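Local coordinates for sarcosine oxidase (Pyrococcus horikoshii, PDB 1Y56), which probably oxidises L-proline through a bound FAD, as the beta subunit of a dehydrogenase complex that also carries FMN, at residues K217-P222 and Y367-G372; A309-S314 and G332-G337; T230-R235 and T255-I260. All blocks are in the same frame, centred on the assembly; numbering follows the deposited sequence.

Contact 1 of 3, residues K217-P222 and Y367-G372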
loop_
_atom_site.group_PDB
_atom_site.type_symbol
_atom_site.label_atom_id
_atom_site.label_comp_id
_atom_site.label_asym_id
_atom_site.label_seq_id
_atom_site.Cartn_x
_atom_site.Cartn_y
_atom_site.Cartn_z
ATOM N N LYS B 217 23.645 -28.343 37.839
ATOM C CA LYS B 217 24.365 -27.353 37.011
ATOM C C LYS B 217 25.344 -28.058 36.069
ATOM O O LYS B 217 26.332 -28.653 36.514
ATOM C CB LYS B 217 25.098 -26.285 37.854
ATOM C CG LYS B 217 24.314 -25.715 39.072
ATOM C CD LYS B 217 23.028 -24.942 38.708
ATOM C CE LYS B 217 23.307 -23.455 38.434
ATOM N NZ LYS B 217 22.094 -22.749 37.909
ATOM N N ILE B 218 25.037 -28.013 34.773
ATOM C CA ILE B 218 25.904 -28.580 33.739
ATOM C C ILE B 218 26.190 -27.493 32.714
ATOM O O ILE B 218 25.543 -27.442 31.659
ATOM C CB ILE B 218 25.283 -29.800 33.044
ATOM C CG1 ILE B 218 24.823 -30.832 34.075
ATOM C CG2 ILE B 218 26.288 -30.416 32.094
ATOM C CD1 ILE B 218 23.836 -31.852 33.544
ATOM N N PRO B 219 27.167 -26.619 33.021
ATOM C CA PRO B 219 27.362 -25.412 32.238
ATOM C C PRO B 219 27.964 -25.728 30.876
ATOM O O PRO B 219 29.112 -26.150 30.783
ATOM C CB PRO B 219 28.319 -24.589 33.102
ATOM C CG PRO B 219 29.063 -25.582 33.910
ATOM C CD PRO B 219 28.163 -26.754 34.101
ATOM N N ILE B 220 27.172 -25.558 29.831
ATOM C CA ILE B 220 27.655 -25.765 28.474
ATOM C C ILE B 220 27.228 -24.566 27.644
ATOM O O ILE B 220 26.039 -24.369 27.420
ATOM C CB ILE B 220 27.093 -27.070 27.857
ATOM C CG1 ILE B 220 27.464 -28.281 28.709
ATOM C CG2 ILE B 220 27.604 -27.259 26.434
ATOM C CD1 ILE B 220 26.777 -29.571 28.278
ATOM N N GLU B 221 28.190 -23.764 27.201
ATOM C CA GLU B 221 27.872 -22.549 26.462
ATOM C C GLU B 221 28.314 -22.625 25.006
ATOM O O GLU B 221 29.432 -23.068 24.730
ATOM C CB GLU B 221 28.541 -21.323 27.102
ATOM C CG GLU B 221 28.149 -20.963 28.538
ATOM C CD GLU B 221 26.646 -20.900 28.764
ATOM O OE1 GLU B 221 26.227 -21.206 29.905
ATOM O OE2 GLU B 221 25.886 -20.567 27.817
ATOM N N PRO B 222 27.460 -22.158 24.063
ATOM C CA PRO B 222 27.901 -22.091 22.666
ATOM C C PRO B 222 28.834 -20.905 22.440
ATOM O O PRO B 222 28.507 -19.773 22.819
ATOM C CB PRO B 222 26.594 -21.903 21.895
ATOM C CG PRO B 222 25.700 -21.207 22.838
ATOM C CD PRO B 222 26.074 -21.675 24.224
ATOM N N TYR B 367 28.345 -34.699 37.077
ATOM C CA TYR B 367 28.227 -34.106 38.401
ATOM C C TYR B 367 29.467 -33.335 38.864
ATOM O O TYR B 367 29.437 -32.667 39.904
ATOM C CB TYR B 367 27.830 -35.171 39.426
ATOM C CG TYR B 367 26.458 -35.745 39.171
ATOM C CD1 TYR B 367 25.301 -35.054 39.554
ATOM C CD2 TYR B 367 26.312 -36.972 38.540
ATOM C CE1 TYR B 367 24.032 -35.582 39.316
ATOM C CE2 TYR B 367 25.051 -37.510 38.305
ATOM C CZ TYR B 367 23.914 -36.814 38.690
ATOM O OH TYR B 367 22.670 -37.363 38.433
ATOM N N ARG B 368 30.546 -33.395 38.097
ATOM C CA ARG B 368 31.794 -32.812 38.571
ATOM C C ARG B 368 31.700 -31.325 38.880
ATOM O O ARG B 368 32.409 -30.835 39.748
ATOM C CB ARG B 368 32.967 -33.110 37.620
ATOM C CG ARG B 368 32.982 -32.369 36.297
ATOM C CD ARG B 368 34.164 -32.840 35.465
ATOM N NE ARG B 368 34.219 -32.251 34.127
ATOM C CZ ARG B 368 33.516 -32.677 33.078
ATOM N NH1 ARG B 368 32.668 -33.692 33.196
ATOM N NH2 ARG B 368 33.654 -32.080 31.908
ATOM N N PHE B 369 30.814 -30.620 38.180
ATOM C CA PHE B 369 30.815 -29.156 38.198
ATOM C C PHE B 369 30.193 -28.591 39.461
ATOM O O PHE B 369 30.743 -27.660 40.056
ATOM C CB PHE B 369 30.117 -28.586 36.964
ATOM C CG PHE B 369 30.658 -29.100 35.669
ATOM C CD1 PHE B 369 31.902 -28.694 35.213
ATOM C CD2 PHE B 369 29.917 -29.992 34.902
ATOM C CE1 PHE B 369 32.409 -29.172 34.016
ATOM C CE2 PHE B 369 30.413 -30.478 33.695
ATOM C CZ PHE B 369 31.658 -30.063 33.249
ATOM N N GLU B 370 29.053 -29.154 39.859
ATOM C CA GLU B 370 28.414 -28.766 41.105
ATOM C C GLU B 370 29.277 -29.211 42.273
ATOM O O GLU B 370 29.470 -28.453 43.215
ATOM C CB GLU B 370 26.981 -29.298 41.216
ATOM C CG GLU B 370 26.822 -30.747 41.659
ATOM C CD GLU B 370 25.358 -31.187 41.753
ATOM O OE1 GLU B 370 25.119 -32.377 42.055
ATOM O OE2 GLU B 370 24.443 -30.358 41.523
ATOM N N ARG B 371 29.828 -30.420 42.189
ATOM C CA ARG B 371 30.772 -30.903 43.190
ATOM C C ARG B 371 32.046 -30.061 43.293
ATOM O O ARG B 371 32.865 -30.304 44.170
ATOM C CB ARG B 371 31.158 -32.353 42.906
ATOM C CG ARG B 371 30.562 -33.372 43.872
ATOM C CD ARG B 371 29.292 -34.070 43.341
ATOM N NE ARG B 371 29.532 -35.134 42.346
ATOM C CZ ARG B 371 30.708 -35.714 42.047
ATOM N NH1 ARG B 371 30.741 -36.655 41.109
ATOM N NH2 ARG B 371 31.845 -35.378 42.662
ATOM N N GLY B 372 32.222 -29.094 42.392
ATOM C CA GLY B 372 33.438 -28.273 42.338
ATOM C C GLY B 372 34.693 -28.927 41.759
ATOM O O GLY B 372 35.770 -28.341 41.806
HETATM O O HOH W 1 27.610 -30.620 37.468
#
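Pro219 meets the Phe369 ring off-centre, and the two side chains cross obliquely. The contact is a CH-pi interaction. Pro219 CD lies 4.1 Å from the centroid of the Phe369 ring and 29° off its normal. Pro219 CG stands over the same side, higher above the ring and also off its centre. The opposite face is taken by Arg368, whose CG sits 3.8 Å above the centre of the Phe369 ring. The ring is thus held between a proline and the aliphatic part of its own neighbour. Its CG is anti to the carbonyl carbon (chi1 -54°), which swings the ring over toward Pro219. Ile218 adds a looser apolar touch, with its CG2 4.4 Å from Phe369 CE2. The backbones are joined through water 1. It donates to Lys217 O and accepts from Glu370 N. Phe369 also begins a type I turn that ends at Gly372. Arg368 is fixed from outside by a salt bridge to Asp313 and a hydrogen bond to Pro316 O. The contact lies at the surface. It lays the tail that follows helix 337-354 against the lead-in to strand 221-230, and Ile218 and Tyr367 both rest on strand 320-321.

Contact 2 of 3, residues A309-S314 and G332-G337. With FAD (flavin-adenine dinucleotide), chain I.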
loop_
_atom_site.group_PDB
_atom_site.type_symbol
_atom_site.label_atom_id
_atom_site.label_comp_id
_atom_site.label_asym_id
_atom_site.label_seq_id
_atom_site.Cartn_x
_atom_site.Cartn_y
_atom_site.Cartn_z
ATOM N N ALA B 309 30.847 -26.177 21.887
ATOM C CA ALA B 309 30.019 -26.274 23.085
ATOM C C ALA B 309 30.951 -26.434 24.278
ATOM O O ALA B 309 31.353 -27.557 24.614
ATOM C CB ALA B 309 29.047 -27.428 22.992
ATOM N N LYS B 310 31.303 -25.303 24.899
ATOM C CA LYS B 310 32.326 -25.255 25.946
ATOM C C LYS B 310 31.825 -25.562 27.360
ATOM O O LYS B 310 30.756 -25.096 27.758
ATOM C CB LYS B 310 33.019 -23.893 25.933
ATOM C CG LYS B 310 34.180 -23.788 24.944
ATOM C CD LYS B 310 35.082 -22.578 25.223
ATOM C CE LYS B 310 35.883 -22.728 26.526
ATOM N NZ LYS B 310 36.716 -21.519 26.821
ATOM N N THR B 311 32.605 -26.347 28.103
ATOM C CA THR B 311 32.468 -26.444 29.556
ATOM C C THR B 311 33.649 -25.742 30.224
ATOM O O THR B 311 34.660 -25.467 29.566
ATOM C CB THR B 311 32.441 -27.896 30.040
ATOM O OG1 THR B 311 33.660 -28.548 29.663
ATOM C CG2 THR B 311 31.241 -28.641 29.472
ATOM N N PRO B 312 33.539 -25.452 31.534
ATOM C CA PRO B 312 34.598 -24.758 32.265
ATOM C C PRO B 312 35.957 -25.452 32.244
ATOM O O PRO B 312 36.981 -24.787 32.423
ATOM C CB PRO B 312 34.065 -24.710 33.692
ATOM C CG PRO B 312 32.610 -24.796 33.541
ATOM C CD PRO B 312 32.388 -25.729 32.406
ATOM N N ASP B 313 35.974 -26.765 32.038
ATOM C CA ASP B 313 37.238 -27.490 31.961
ATOM C C ASP B 313 37.470 -28.122 30.590
ATOM O O ASP B 313 38.241 -29.066 30.466
ATOM C CB ASP B 313 37.361 -28.528 33.083
ATOM C CG ASP B 313 36.309 -29.624 32.997
ATOM O OD1 ASP B 313 36.190 -30.407 33.972
ATOM O OD2 ASP B 313 35.597 -29.714 31.973
ATOM N N SER B 314 36.800 -27.612 29.561
ATOM C CA SER B 314 36.981 -28.123 28.197
ATOM C C SER B 314 36.842 -29.639 28.019
ATOM O O SER B 314 37.390 -30.192 27.073
ATOM C CB SER B 314 38.322 -27.664 27.622
ATOM O OG SER B 314 38.270 -26.286 27.301
ATOM N N GLY B 332 29.054 -31.176 25.131
ATOM C CA GLY B 332 30.031 -30.200 25.599
ATOM C C GLY B 332 31.446 -30.591 25.225
ATOM O O GLY B 332 32.347 -30.559 26.054
ATOM N N PHE B 333 31.655 -30.944 23.964
ATOM C CA PHE B 333 32.938 -31.497 23.561
ATOM C C PHE B 333 34.022 -30.448 23.324
ATOM O O PHE B 333 35.178 -30.773 23.034
ATOM C CB PHE B 333 32.755 -32.442 22.385
ATOM C CG PHE B 333 31.941 -33.667 22.726
ATOM C CD1 PHE B 333 32.532 -34.761 23.353
ATOM C CD2 PHE B 333 30.580 -33.719 22.441
ATOM C CE1 PHE B 333 31.771 -35.903 23.685
ATOM C CE2 PHE B 333 29.814 -34.855 22.766
ATOM C CZ PHE B 333 30.413 -35.949 23.386
ATOM N N SER B 334 33.647 -29.185 23.490
ATOM C CA SER B 334 34.615 -28.097 23.569
ATOM C C SER B 334 35.659 -28.107 22.446
ATOM O O SER B 334 36.818 -27.790 22.678
ATOM C CB SER B 334 35.314 -28.106 24.938
ATOM O OG SER B 334 34.389 -28.329 25.997
ATOM N N GLY B 335 35.240 -28.467 21.235
ATOM C CA GLY B 335 36.069 -28.275 20.053
ATOM C C GLY B 335 36.715 -29.531 19.504
ATOM O O GLY B 335 37.285 -29.513 18.407
ATOM N N HIS B 336 36.635 -30.625 20.252
ATOM C CA HIS B 336 37.272 -31.864 19.851
ATOM C C HIS B 336 36.320 -33.044 20.018
ATOM O O HIS B 336 36.742 -34.166 20.288
ATOM C CB HIS B 336 38.561 -32.068 20.648
ATOM C CG HIS B 336 38.372 -32.010 22.132
ATOM N ND1 HIS B 336 38.714 -30.906 22.883
ATOM C CD2 HIS B 336 37.871 -32.917 23.006
ATOM C CE1 HIS B 336 38.435 -31.136 24.155
ATOM N NE2 HIS B 336 37.917 -32.346 24.256
ATOM N N GLY B 337 35.029 -32.785 19.852
ATOM C CA GLY B 337 34.023 -33.832 19.973
ATOM C C GLY B 337 33.858 -34.727 18.761
ATOM O O GLY B 337 33.326 -35.826 18.883
HETATM P PA FAD I . 26.273 -31.379 16.680
HETATM O O1A FAD I . 25.942 -29.923 16.816
HETATM O O2A FAD I . 27.019 -31.832 15.453
HETATM O O5B FAD I . 24.924 -32.226 16.871
HETATM C C5B FAD I . 23.881 -31.768 17.715
HETATM C C4B FAD I . 22.598 -31.877 16.915
HETATM O O4B FAD I . 21.486 -31.777 17.797
HETATM C C3B FAD I . 22.443 -30.765 15.880
HETATM O O3B FAD I . 22.464 -31.327 14.557
HETATM C C2B FAD I . 21.106 -30.122 16.207
HETATM O O2B FAD I . 20.258 -29.938 15.085
HETATM C C1B FAD I . 20.435 -31.140 17.089
HETATM N N9A FAD I . 19.438 -30.516 17.986
HETATM C C8A FAD I . 19.579 -29.415 18.746
HETATM N N7A FAD I . 18.408 -29.188 19.386
HETATM C C5A FAD I . 17.543 -30.154 19.017
HETATM C C6A FAD I . 16.225 -30.451 19.345
HETATM N N6A FAD I . 15.540 -29.672 20.220
HETATM N N1A FAD I . 15.631 -31.523 18.786
HETATM C C2A FAD I . 16.292 -32.315 17.915
HETATM N N3A FAD I . 17.566 -32.058 17.579
HETATM C C4A FAD I . 18.203 -30.988 18.128
HETATM N N1 FAD I . 36.102 -31.519 16.515
HETATM C C2 FAD I . 37.102 -32.390 16.281
HETATM O O2 FAD I . 37.110 -33.469 16.902
HETATM N N3 FAD I . 38.091 -32.137 15.402
HETATM C C4 FAD I . 38.141 -30.995 14.690
HETATM O O4 FAD I . 39.066 -30.782 13.869
HETATM C C4X FAD I . 37.154 -30.037 14.881
HETATM N N5 FAD I . 37.135 -28.858 14.209
HETATM C C5X FAD I . 36.140 -27.956 14.422
HETATM C C6 FAD I . 36.156 -26.753 13.706
HETATM C C7 FAD I . 35.145 -25.805 13.893
HETATM C C7M FAD I . 35.177 -24.510 13.113
HETATM C C8 FAD I . 34.117 -26.071 14.810
HETATM C C8M FAD I . 33.024 -25.106 15.053
HETATM C C9 FAD I . 34.100 -27.268 15.526
HETATM C C9A FAD I . 35.101 -28.222 15.340
HETATM N N10 FAD I . 35.059 -29.372 16.046
HETATM C C10 FAD I . 36.074 -30.342 15.863
HETATM C "C1'" FAD I . 33.986 -29.603 17.007
HETATM C "C2'" FAD I . 33.021 -30.639 16.495
HETATM O "O2'" FAD I . 32.329 -30.066 15.393
HETATM C "C3'" FAD I . 32.023 -30.937 17.590
HETATM O "O3'" FAD I . 32.723 -31.333 18.777
HETATM C "C4'" FAD I . 31.090 -32.048 17.145
HETATM O "O4'" FAD I . 30.402 -31.698 15.931
HETATM C "C5'" FAD I . 30.067 -32.350 18.224
HETATM O "O5'" FAD I . 29.129 -33.224 17.614
HETATM P P FAD I . 27.673 -33.331 18.237
HETATM O O1P FAD I . 27.839 -33.449 19.730
HETATM O O2P FAD I . 26.941 -34.374 17.443
HETATM O O3P FAD I . 27.120 -31.841 17.963
#
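The backbone of Ala309 and Lys310, at the end of strand 299-310, runs beside Gly332 and Ser334. The loop between strand 327-331 and helix 337-354 belongs to the Rossmann-type FAD-binding domain of the FAD dependent oxidoreductase family and lines the FAD pocket. In it, Phe333 to His336 form a type I' turn. Backbone bonding comes first. Ser334 N donates to Ala309 O at 3.0 Å, from above the carbonyl plane. The same Ala309 O receives a CA-H...O contact from Gly332 CA. Side-chain bonding centres on the Ser334 hydroxyl. OG is anti to the carbonyl carbon (chi1 -43°), a setting that lets it donate to Gly332 O at 3.0 Å within its own turn. It also accepts a long, weak bond from Thr311 N. The Thr311 hydroxyl has its polar partner elsewhere, in Asn315 O.

The remaining contacts between the segments are van der Waals. Ala309 CB lies 3.9 Å from Gly332 CA, and Ser334 CB packs on Ser314. The backbone angles of Gly332 and Gly335 suit a residue without a side chain.

The ligand contacts leave from the other side of the turn. Gly337 N makes a weak hydrogen bond to O3' of the FAD ribityl chain, 2.9 Å away. Gly335 O lies against the flavin ring at C10, and the Phe333 ring lies obliquely to the phosphate oxygen O1P. His336 closes the contact: Phe333 O sits over the centre of one ring face, while Ser314 O meets the ring edge, 3.2 Å from His336 CE1.

Contact 3 of 3, residues T230-R235 and T255-I260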
loop_
_atom_site.group_PDB
_atom_site.type_symbol
_atom_site.label_atom_id
_atom_site.label_comp_id
_atom_site.label_asym_id
_atom_site.label_seq_id
_atom_site.Cartn_x
_atom_site.Cartn_y
_atom_site.Cartn_z
ATOM N N THR B 230 41.231 -22.130 1.682
ATOM C CA THR B 230 41.917 -21.515 0.555
ATOM C C THR B 230 41.542 -22.227 -0.740
ATOM O O THR B 230 40.763 -23.181 -0.735
ATOM C CB THR B 230 43.439 -21.532 0.726
ATOM O OG1 THR B 230 43.966 -22.759 0.215
ATOM C CG2 THR B 230 43.825 -21.398 2.180
ATOM N N GLN B 231 42.094 -21.745 -1.849
ATOM C CA GLN B 231 41.945 -22.400 -3.143
ATOM C C GLN B 231 42.670 -23.741 -3.105
ATOM O O GLN B 231 43.610 -23.897 -2.337
ATOM C CB GLN B 231 42.537 -21.527 -4.226
ATOM C CG GLN B 231 44.007 -21.296 -4.061
ATOM C CD GLN B 231 44.603 -20.593 -5.250
ATOM O OE1 GLN B 231 44.977 -19.412 -5.178
ATOM N NE2 GLN B 231 44.684 -21.309 -6.368
ATOM N N PRO B 232 42.235 -24.715 -3.928
ATOM C CA PRO B 232 42.890 -26.020 -3.937
ATOM C C PRO B 232 44.312 -25.971 -4.484
ATOM O O PRO B 232 44.641 -25.120 -5.310
ATOM C CB PRO B 232 42.003 -26.859 -4.855
ATOM C CG PRO B 232 40.731 -26.109 -4.972
ATOM C CD PRO B 232 41.118 -24.674 -4.884
ATOM N N ILE B 233 45.120 -26.916 -4.026
ATOM C CA ILE B 233 46.567 -26.925 -4.186
ATOM C C ILE B 233 46.939 -28.380 -4.465
ATOM O O ILE B 233 46.153 -29.280 -4.188
ATOM C CB ILE B 233 47.229 -26.305 -2.885
ATOM C CG1 ILE B 233 47.364 -24.804 -3.050
ATOM C CG2 ILE B 233 48.583 -26.893 -2.501
ATOM C CD1 ILE B 233 47.665 -24.407 -4.464
ATOM N N LYS B 234 48.111 -28.618 -5.038
ATOM C CA LYS B 234 48.577 -29.981 -5.281
ATOM C C LYS B 234 48.331 -30.909 -4.087
ATOM O O LYS B 234 48.631 -30.556 -2.946
ATOM C CB LYS B 234 50.062 -29.959 -5.627
ATOM C CG LYS B 234 50.451 -30.924 -6.745
ATOM C CD LYS B 234 51.591 -30.358 -7.632
ATOM C CE LYS B 234 52.980 -30.485 -6.956
ATOM N NZ LYS B 234 53.330 -31.921 -6.641
ATOM N N ARG B 235 47.764 -32.085 -4.359
ATOM C CA ARG B 235 47.558 -33.143 -3.353
ATOM C C ARG B 235 48.794 -33.375 -2.485
ATOM O O ARG B 235 49.917 -33.281 -2.960
ATOM C CB ARG B 235 47.179 -34.463 -4.037
ATOM C CG ARG B 235 48.269 -35.030 -5.017
ATOM C CD ARG B 235 47.839 -35.055 -6.529
ATOM N NE ARG B 235 47.868 -33.748 -7.220
ATOM C CZ ARG B 235 46.795 -32.987 -7.489
ATOM N NH1 ARG B 235 45.571 -33.374 -7.120
ATOM N NH2 ARG B 235 46.946 -31.828 -8.127
ATOM N N THR B 255 42.579 -30.312 2.862
ATOM C CA THR B 255 41.424 -31.194 2.697
ATOM C C THR B 255 41.676 -32.216 1.586
ATOM O O THR B 255 42.642 -32.102 0.803
ATOM C CB THR B 255 40.139 -30.428 2.351
ATOM O OG1 THR B 255 40.305 -29.762 1.097
ATOM C CG2 THR B 255 39.797 -29.423 3.420
ATOM N N PHE B 256 40.785 -33.206 1.518
ATOM C CA PHE B 256 40.822 -34.205 0.463
ATOM C C PHE B 256 40.563 -33.577 -0.906
ATOM O O PHE B 256 41.142 -33.999 -1.894
ATOM C CB PHE B 256 39.863 -35.349 0.774
ATOM C CG PHE B 256 40.159 -36.047 2.086
ATOM C CD1 PHE B 256 41.477 -36.267 2.498
ATOM C CD2 PHE B 256 39.122 -36.495 2.907
ATOM C CE1 PHE B 256 41.750 -36.905 3.708
ATOM C CE2 PHE B 256 39.390 -37.137 4.118
ATOM C CZ PHE B 256 40.703 -37.346 4.516
ATOM N N HIS B 257 39.733 -32.538 -0.951
ATOM C CA HIS B 257 39.572 -31.747 -2.177
ATOM C C HIS B 257 40.852 -30.969 -2.593
ATOM O O HIS B 257 41.040 -30.688 -3.773
ATOM C CB HIS B 257 38.357 -30.801 -2.063
ATOM C CG HIS B 257 38.068 -30.021 -3.313
ATOM N ND1 HIS B 257 37.236 -30.488 -4.310
ATOM C CD2 HIS B 257 38.509 -28.810 -3.734
ATOM C CE1 HIS B 257 37.171 -29.599 -5.288
ATOM N NE2 HIS B 257 37.933 -28.569 -4.960
ATOM N N GLY B 258 41.714 -30.617 -1.635
ATOM C CA GLY B 258 42.962 -29.893 -1.933
ATOM C C GLY B 258 43.042 -28.511 -1.304
ATOM O O GLY B 258 43.943 -27.722 -1.611
ATOM N N GLY B 259 42.125 -28.247 -0.376
ATOM C CA GLY B 259 41.857 -26.907 0.094
ATOM C C GLY B 259 42.833 -26.212 1.014
ATOM O O GLY B 259 43.163 -25.053 0.806
ATOM N N ILE B 260 43.304 -26.874 2.048
ATOM C CA ILE B 260 43.939 -26.110 3.157
ATOM C C ILE B 260 42.876 -25.331 3.932
ATOM O O ILE B 260 42.478 -24.224 3.562
ATOM C CB ILE B 260 45.098 -25.157 2.749
ATOM C CG1 ILE B 260 46.229 -25.939 2.104
ATOM C CG2 ILE B 260 45.644 -24.452 3.978
ATOM C CD1 ILE B 260 47.142 -25.072 1.289
#
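The His257 imidazole meets Pro232 at its edge, near the ring plane. Pro232 CG is 3.7 Å from His257 CD2 and equally far from NE2. A ring of a polar side chain from another protein chain stacks on the imidazole. With CG anti to the backbone N (chi1 -176°), the ring is brought edge-on to Pro232 CG. The His257 side chain is about 5 Å from the bound FMN. Pro232 packs on an aromatic side chain of that other chain.

Behind the rings, the loop after strand 221-230 is tied to the one before strand 261-263. Thr230 N donates to Ile260 O at 3.1 Å, a fairly straight bond (160°). Gly258 O takes a weak bond from Ile233 N and a CA-H...O contact from Pro232 CA, and is also bonded by Gln254 NE2. Gly258 has backbone angles that suit glycine, and a CB would run into Ile233 O and Pro232. Thr255 OG1 accepts Gly259 N at 2.8 Å and so helps hold the bend.

The Thr230 side chain points into the other loop. Its OG1 lies close to both Gly259 O and Gln231 O, and its single proton could serve either. Its CG2 packs 4.0 Å from Ile260 CG2. A valine here lacks the hydroxyl, and Gly259 O and Gln231 O would probably lose this donor, weakening the tie between the loops.

Two backbone bonds, one of them weak, and the Thr230 hydroxyl tie the loops, while Thr255 OG1 shapes the glycine bend. This probably keeps both loops in place beside FMN and the partner subunit.

How the contacts relate
Contacts 1 and 2 are neighbours, with centres 11 Å apart. They touch through a probable hydrogen bond between Lys310 N and Glu221 O and through Pro219 against Pro312. Their strands, 221-230 and 299-310, are adjacent in the eight-stranded sheet. Contact 3 sits at the far end of strand 221-230, about 28 Å from contact 2 and 39 Å from contact 1, centre to centre. Contacts 1 and 3 lie on opposite sides of the chain's centre. Along the chain, contact 1 spans the other two, and contact 3 closes before contact 2 opens. At least one segment of each contact lies on or next to the eight-stranded sheet, while 332-337, at the FAD, follows a strand of the seven-stranded sheet.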